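Side-chain contacts in methionine gamma-lyase (Trichomonas vaginalis, PDB 1PFF), which belongs to the Cys/Met metabolism family of pyridoxal-phosphate-dependent enzymes, built on the aminotransferase-type fold, and is assembled here from four chains: residues A[204-209]-A[317-322]; A[212-217]-A[246-251]; A[280-283]-A[287-290]. All blocks are in the same frame, centred on the assembly; numbering follows the deposited sequence.

Overall arrangement
All three contacts lie in the C-terminal half of the chain, around its smaller mixed sheet. Interactions 1 and 2 are neighbours, with centres about 10 Å apart, and share helix 183-216: it meets helix 316-328 at 204-209 and strand 247-251 at 212-217. Interaction 3 stands about 20 Å from interaction 1 and 16 Å from interaction 2 between centres, and belongs to another strand of the same sheet. Interactions 2 and 3 are buried, whereas interaction 1 runs from a buried end to the surface. The chemistry follows: sparse helix-helix packing in interaction 1, purely apolar packing in interaction 2, and backbone bonding with a sulfur contact in interaction 3.

Interaction 1. Residues A[204-209]-A[317-322]; sequences AENAQK and QDIIDD
Asn-206 and Ile-319 face each other from helices 183-216 and 316-328 with their CA atoms 8.7 Å apart, and Lys-209 CA, nearly a turn on in the first helix, is 8.6 Å from Ile-320 CA, the next residue in the second. At the buried end, the methyl CD1 of Ile-319 reaches Asn-206 ND2 at 4.0 Å. The two side chains cross at about a right angle, so the touch is confined to one methyl and the amide nitrogen. Ile-319 delivers that methyl by setting CG1 beside its backbone N (chi1 -58°) and running on extended to CD1. The amide nitrogen of Asn-206 has its polar partners elsewhere: it donates to Gly-312 O and, weakly, to Glu-314 O, in the residues leading into helix 316-328. Toward the surface, Ile-320 CD1 approaches the backbone of the first helix, 4.4 Å from Lys-209 O, and its side chain also packs on Phe-213. Lys-209 lies along the exposed margin, where its side chain packs on Val-316 at the start of the second helix. Within 317-322, Gln-317 NE2 bonds to Asp-321 OD1 at 2.9 Å, one turn ahead; the carboxylate oxygen is met from above its plane, while the acceptor lies close to the amide plane of Gln-317. This pair belongs to the outer side of its own helix. Across the interface, then, the two isoleucines supply light van der Waals packing, and the directional grip comes from Asn-206, whose amide ties helix 183-216 to the backbone just before helix 316-328.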
# COMPACT_ATOMS: atom_id res chain seq x y z
N ALA A 204 -13.95 -19.51 17.92
CA ALA A 204 -15.20 -20.08 18.43
C ALA A 204 -14.94 -21.28 19.33
O ALA A 204 -15.60 -21.44 20.36
CB ALA A 204 -16.16 -20.46 17.29
N GLU A 205 -14.00 -22.13 18.92
CA GLU A 205 -13.56 -23.27 19.72
C GLU A 205 -13.06 -22.83 21.08
O GLU A 205 -13.45 -23.39 22.09
CB GLU A 205 -12.45 -24.04 19.02
CG GLU A 205 -12.92 -25.32 18.38
CD GLU A 205 -12.03 -25.79 17.25
OE1 GLU A 205 -10.83 -25.44 17.23
OE2 GLU A 205 -12.54 -26.51 16.37
N ASN A 206 -12.17 -21.83 21.07
CA ASN A 206 -11.66 -21.24 22.29
C ASN A 206 -12.82 -20.68 23.10
O ASN A 206 -12.87 -20.86 24.31
CB ASN A 206 -10.67 -20.11 21.98
CG ASN A 206 -9.30 -20.62 21.52
OD1 ASN A 206 -9.04 -21.82 21.49
ND2 ASN A 206 -8.43 -19.69 21.14
N ALA A 207 -13.75 -20.00 22.43
CA ALA A 207 -14.83 -19.32 23.13
C ALA A 207 -15.74 -20.27 23.91
O ALA A 207 -16.12 -19.97 25.04
CB ALA A 207 -15.63 -18.41 22.18
N GLN A 208 -16.09 -21.42 23.31
CA GLN A 208 -16.87 -22.44 24.04
C GLN A 208 -16.17 -22.79 25.36
O GLN A 208 -16.80 -22.84 26.42
CB GLN A 208 -17.09 -23.71 23.18
CG GLN A 208 -18.02 -24.76 23.82
CD GLN A 208 -19.46 -24.26 23.99
OE1 GLN A 208 -20.01 -23.65 23.08
NE2 GLN A 208 -20.08 -24.54 25.14
N LYS A 209 -14.86 -23.00 25.28
CA LYS A 209 -14.06 -23.37 26.45
C LYS A 209 -14.00 -22.25 27.49
O LYS A 209 -14.18 -22.51 28.68
CB LYS A 209 -12.65 -23.79 26.04
CG LYS A 209 -12.60 -25.05 25.17
CD LYS A 209 -12.79 -26.31 26.01
CE LYS A 209 -11.85 -27.42 25.54
NZ LYS A 209 -11.05 -27.95 26.69
N GLN A 317 -5.59 -21.98 26.99
CA GLN A 317 -5.14 -22.07 28.38
C GLN A 317 -4.56 -20.73 28.85
O GLN A 317 -4.79 -20.34 29.98
CB GLN A 317 -4.14 -23.21 28.56
CG GLN A 317 -4.03 -23.74 30.00
CD GLN A 317 -5.37 -23.87 30.70
OE1 GLN A 317 -6.23 -24.64 30.26
NE2 GLN A 317 -5.56 -23.11 31.78
N ASP A 318 -3.81 -20.05 27.98
CA ASP A 318 -3.28 -18.72 28.29
C ASP A 318 -4.39 -17.70 28.53
O ASP A 318 -4.27 -16.84 29.41
CB ASP A 318 -2.41 -18.20 27.14
CG ASP A 318 -1.14 -18.99 26.97
OD1 ASP A 318 -0.69 -19.65 27.93
OD2 ASP A 318 -0.53 -18.99 25.88
N ILE A 319 -5.45 -17.79 27.73
CA ILE A 319 -6.59 -16.90 27.89
C ILE A 319 -7.26 -17.19 29.23
O ILE A 319 -7.52 -16.27 30.00
CB ILE A 319 -7.61 -17.07 26.72
CG1 ILE A 319 -6.93 -16.80 25.37
CG2 ILE A 319 -8.83 -16.18 26.94
CD1 ILE A 319 -7.83 -17.11 24.15
N ILE A 320 -7.52 -18.47 29.51
CA ILE A 320 -8.16 -18.87 30.76
C ILE A 320 -7.29 -18.46 31.96
O ILE A 320 -7.80 -17.92 32.94
CB ILE A 320 -8.52 -20.39 30.76
CG1 ILE A 320 -9.67 -20.65 29.77
CG2 ILE A 320 -8.95 -20.85 32.16
CD1 ILE A 320 -9.91 -22.14 29.45
N ASP A 321 -5.98 -18.70 31.87
CA ASP A 321 -5.05 -18.33 32.94
C ASP A 321 -5.15 -16.84 33.31
O ASP A 321 -5.21 -16.49 34.49
CB ASP A 321 -3.60 -18.68 32.56
CG ASP A 321 -3.33 -20.18 32.61
OD1 ASP A 321 -4.20 -20.92 33.12
OD2 ASP A 321 -2.29 -20.71 32.16
N ASP A 322 -5.19 -15.99 32.29
CA ASP A 322 -5.28 -14.53 32.45
C ASP A 322 -6.56 -14.13 33.19
O ASP A 322 -6.52 -13.36 34.16
CB ASP A 322 -5.24 -13.88 31.07
CG ASP A 322 -5.05 -12.37 31.12
OD1 ASP A 322 -4.57 -11.83 32.13
OD2 ASP A 322 -5.36 -11.63 30.16

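Interaction 2. Residues A[212-217]-A[246-251]; sequences EFLHEH and SMIAFD. With EDO (1,2-ethanediol), chain I; EDO (1,2-ethanediol), chain H; EDO (1,2-ethanediol), chain G.
Leu-214 brings both methyls of its fork against strand 247-251. CD1 lies between two side chains of the strand, 3.8 Å from Phe-250 CD1 and 4.0 Å from Ile-248 CG2. Ile-248 and Leu-214 reach toward each other tip to tip, whereas Leu-214 and Phe-250 cross at about a right angle. The second methyl, Leu-214 CD2, sits 4.2 Å above one face of the Phe-250 ring, offset toward its rim. A chi1 of 62° sets CG of Phe-250 between the backbone N and the carbonyl carbon, and with it the ring stands where Leu-214 CD2 can lie over its face. Ile-248 and Phe-250 alternate with Ala-249, which points away, so the two larger residues share the helix-facing side of the strand. Val-223 from the adjoining strand 223-224 touches Leu-214, Ile-248 and Phe-250 alike, and strand 306-310 holds the other edge through backbone bonds. At the outer side of the helix end, 1,2-ethanediol of chain G lays its C1 over one face of the His-215 ring, 3.5 Å from His-215 CE1; it probably comes from the crystallisation liquor. With only carbon meeting carbon between 212-217 and 246-251, this contact rests on burial and shape.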
# COMPACT_ATOMS: atom_id res chain seq x y z
N GLU A 212 -17.40 -21.85 29.23
CA GLU A 212 -17.60 -22.87 30.25
C GLU A 212 -16.78 -22.60 31.51
O GLU A 212 -17.27 -22.79 32.64
CB GLU A 212 -17.33 -24.26 29.68
CG GLU A 212 -18.40 -24.68 28.68
CD GLU A 212 -18.09 -25.98 27.95
OE1 GLU A 212 -18.99 -26.49 27.25
OE2 GLU A 212 -16.95 -26.47 28.08
N PHE A 213 -15.56 -22.11 31.33
CA PHE A 213 -14.71 -21.73 32.47
C PHE A 213 -15.38 -20.60 33.26
O PHE A 213 -15.45 -20.66 34.50
CB PHE A 213 -13.30 -21.31 32.01
CG PHE A 213 -12.66 -20.27 32.89
CD1 PHE A 213 -12.10 -20.64 34.11
CD2 PHE A 213 -12.65 -18.93 32.52
CE1 PHE A 213 -11.53 -19.68 34.96
CE2 PHE A 213 -12.09 -17.97 33.35
CZ PHE A 213 -11.52 -18.34 34.58
N LEU A 214 -15.90 -19.60 32.55
CA LEU A 214 -16.51 -18.43 33.19
C LEU A 214 -17.80 -18.82 33.90
O LEU A 214 -18.08 -18.32 35.00
CB LEU A 214 -16.79 -17.34 32.16
CG LEU A 214 -15.61 -16.62 31.48
CD1 LEU A 214 -16.11 -15.87 30.25
CD2 LEU A 214 -14.91 -15.68 32.45
N HIS A 215 -18.56 -19.72 33.27
CA HIS A 215 -19.81 -20.27 33.81
C HIS A 215 -19.59 -20.93 35.17
O HIS A 215 -20.47 -20.90 36.03
CB HIS A 215 -20.40 -21.28 32.82
CG HIS A 215 -21.75 -21.80 33.20
ND1 HIS A 215 -22.89 -21.03 33.13
CD2 HIS A 215 -22.15 -23.02 33.63
CE1 HIS A 215 -23.94 -21.75 33.50
NE2 HIS A 215 -23.51 -22.96 33.82
N GLU A 216 -18.41 -21.51 35.36
CA GLU A 216 -18.10 -22.21 36.60
C GLU A 216 -17.36 -21.36 37.63
O GLU A 216 -17.26 -21.76 38.79
CB GLU A 216 -17.35 -23.51 36.30
CG GLU A 216 -18.26 -24.56 35.69
CD GLU A 216 -17.55 -25.86 35.37
OE1 GLU A 216 -16.34 -25.97 35.64
OE2 GLU A 216 -18.23 -26.77 34.85
N HIS A 217 -16.85 -20.20 37.22
CA HIS A 217 -16.10 -19.34 38.14
C HIS A 217 -17.01 -18.55 39.10
O HIS A 217 -17.94 -17.88 38.66
CB HIS A 217 -15.19 -18.37 37.37
CG HIS A 217 -14.20 -17.67 38.24
ND1 HIS A 217 -12.85 -17.97 38.23
CD2 HIS A 217 -14.36 -16.70 39.18
CE1 HIS A 217 -12.23 -17.21 39.11
NE2 HIS A 217 -13.12 -16.44 39.71
N SER A 246 -17.34 -16.11 18.71
CA SER A 246 -16.26 -15.86 19.68
C SER A 246 -16.53 -14.66 20.60
O SER A 246 -15.67 -14.25 21.37
CB SER A 246 -14.91 -15.73 18.97
OG SER A 246 -14.98 -14.82 17.89
N MET A 247 -17.74 -14.13 20.52
CA MET A 247 -18.16 -13.09 21.45
C MET A 247 -18.78 -13.72 22.68
O MET A 247 -19.62 -14.62 22.59
CB MET A 247 -19.18 -12.16 20.80
CG MET A 247 -18.61 -11.27 19.72
SD MET A 247 -17.42 -10.04 20.33
CE MET A 247 -18.05 -9.61 21.98
N ILE A 248 -18.34 -13.25 23.85
CA ILE A 248 -18.95 -13.61 25.11
C ILE A 248 -19.26 -12.33 25.85
O ILE A 248 -18.52 -11.34 25.72
CB ILE A 248 -17.97 -14.46 25.97
CG1 ILE A 248 -17.63 -15.78 25.28
CG2 ILE A 248 -18.59 -14.74 27.37
CD1 ILE A 248 -16.44 -16.49 25.92
N ALA A 249 -20.34 -12.33 26.61
CA ALA A 249 -20.51 -11.30 27.61
C ALA A 249 -20.78 -11.98 28.94
O ALA A 249 -21.20 -13.13 28.99
CB ALA A 249 -21.62 -10.32 27.23
N PHE A 250 -20.49 -11.28 30.03
CA PHE A 250 -20.78 -11.80 31.35
C PHE A 250 -20.94 -10.69 32.36
O PHE A 250 -20.35 -9.61 32.21
CB PHE A 250 -19.76 -12.87 31.80
CG PHE A 250 -18.36 -12.37 31.94
CD1 PHE A 250 -17.51 -12.34 30.83
CD2 PHE A 250 -17.85 -11.99 33.18
CE1 PHE A 250 -16.18 -11.89 30.97
CE2 PHE A 250 -16.53 -11.54 33.32
CZ PHE A 250 -15.70 -11.49 32.21
N ASP A 251 -21.78 -10.96 33.36
CA ASP A 251 -21.94 -10.07 34.50
C ASP A 251 -20.96 -10.42 35.60
O ASP A 251 -20.76 -11.60 35.93
CB ASP A 251 -23.36 -10.13 35.05
CG ASP A 251 -24.37 -9.52 34.12
OD1 ASP A 251 -23.99 -8.66 33.29
OD2 ASP A 251 -25.58 -9.85 34.14
C1 EDO I . -20.33 -18.86 37.91
O1 EDO I . -20.75 -18.71 39.25
C2 EDO I . -21.28 -18.08 37.01
O2 EDO I . -20.77 -17.94 35.70
C1 EDO H . -21.00 -21.53 40.82
O1 EDO H . -22.24 -21.01 40.37
C2 EDO H . -20.37 -22.33 39.69
O2 EDO H . -19.57 -23.37 40.24
C1 EDO G . -23.89 -19.93 36.48
O1 EDO G . -23.28 -20.28 37.70
C2 EDO G . -24.83 -18.76 36.72
O2 EDO G . -25.70 -18.60 35.60

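Interaction 3. Residues A[280-283]-A[287-290]; sequences LIQH and MTHA
Met-287 folds back over Gln-282 and His-283 in a short-range, buried contact that joins the end of strand 280-282 to the far end of the one-turn helix 284-287. His-283 occupies the N-cap position of that helix, and its carbonyl oxygen accepts the bond that closes the turn: Met-287 N donates to His-283 O at 2.8 Å. The bond is bent at its hydrogen, 137°, although the donor lies nearly in line with the carbonyl. The side chain of Met-287 then runs back along the strand end. Its sulfur lies 3.4 Å from His-283 N, which makes a weak but almost straight hydrogen bond to it, at 169°. SD also packs 3.8 Å from Gln-282 CA, and the bend at chi3 (68°) turns the terminal methyl toward Gln-282, with Met-287 CE 4.0 Å from Gln-282 CB. Strand 280-282 lies between 306-310, antiparallel to it, and the parallel 269-270 in the mixed sheet of the C-terminal domain found in this family of pyridoxal-phosphate enzymes. Helix 255-263 packs here too: Leu-262 touches both Ile-281 and Met-287, while Leu-255 and Ala-258 meet His-283. On the neighbouring residue, the methyl of Thr-288 rests against the end of the Gln-282 side chain, the two crossing at about a right angle. Thr-288 OG1 is hydrogen-bonded to Pro-284 O, which ties the threonine back to the start of helix 284-287, and the same hydroxyl lies in plane at the edge of the His-289 ring.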
# COMPACT_ATOMS: atom_id res chain seq x y z
N LEU A 280 -9.75 -9.57 23.14
CA LEU A 280 -10.00 -8.20 23.60
C LEU A 280 -11.20 -8.14 24.55
O LEU A 280 -12.13 -8.93 24.43
CB LEU A 280 -10.22 -7.24 22.42
CG LEU A 280 -9.14 -7.17 21.33
CD1 LEU A 280 -9.65 -6.40 20.12
CD2 LEU A 280 -7.83 -6.56 21.85
N ILE A 281 -11.16 -7.18 25.46
CA ILE A 281 -12.16 -7.09 26.53
C ILE A 281 -12.50 -5.63 26.81
O ILE A 281 -11.67 -4.73 26.59
CB ILE A 281 -11.64 -7.84 27.81
CG1 ILE A 281 -12.77 -8.12 28.81
CG2 ILE A 281 -10.48 -7.08 28.48
CD1 ILE A 281 -12.45 -9.25 29.79
N GLN A 282 -13.72 -5.39 27.26
CA GLN A 282 -14.18 -4.05 27.58
C GLN A 282 -15.33 -4.08 28.56
O GLN A 282 -16.02 -5.10 28.70
CB GLN A 282 -14.60 -3.30 26.31
CG GLN A 282 -15.83 -3.89 25.63
CD GLN A 282 -16.30 -3.08 24.44
OE1 GLN A 282 -15.50 -2.42 23.77
NE2 GLN A 282 -17.60 -3.14 24.16
N HIS A 283 -15.54 -2.95 29.22
CA HIS A 283 -16.69 -2.73 30.08
C HIS A 283 -17.40 -1.56 29.42
O HIS A 283 -16.97 -0.41 29.57
CB HIS A 283 -16.23 -2.38 31.49
CG HIS A 283 -17.34 -1.95 32.40
ND1 HIS A 283 -18.17 -2.85 33.04
CD2 HIS A 283 -17.75 -0.72 32.79
CE1 HIS A 283 -19.04 -2.19 33.78
NE2 HIS A 283 -18.81 -0.90 33.64
N MET A 287 -16.46 2.36 29.24
CA MET A 287 -15.46 2.48 28.17
C MET A 287 -15.99 3.00 26.84
O MET A 287 -15.28 3.73 26.14
CB MET A 287 -14.68 1.17 28.00
CG MET A 287 -13.72 0.90 29.14
SD MET A 287 -12.98 -0.74 29.11
CE MET A 287 -11.93 -0.65 27.63
N THR A 288 -17.21 2.62 26.47
CA THR A 288 -17.76 3.02 25.18
C THR A 288 -19.04 3.85 25.29
O THR A 288 -19.28 4.74 24.47
CB THR A 288 -18.03 1.79 24.28
OG1 THR A 288 -18.77 0.82 25.02
CG2 THR A 288 -16.73 1.07 23.93
N HIS A 289 -19.86 3.57 26.30
CA HIS A 289 -21.17 4.20 26.42
C HIS A 289 -21.25 5.16 27.59
O HIS A 289 -22.34 5.53 28.04
CB HIS A 289 -22.26 3.13 26.53
CG HIS A 289 -22.47 2.36 25.26
ND1 HIS A 289 -23.60 2.51 24.48
CD2 HIS A 289 -21.70 1.44 24.63
CE1 HIS A 289 -23.52 1.71 23.44
NE2 HIS A 289 -22.38 1.05 23.50
N ALA A 290 -20.08 5.58 28.07
CA ALA A 290 -19.97 6.50 29.20
C ALA A 290 -20.77 7.81 29.02
O ALA A 290 -21.24 8.39 29.99
CB ALA A 290 -18.50 6.80 29.51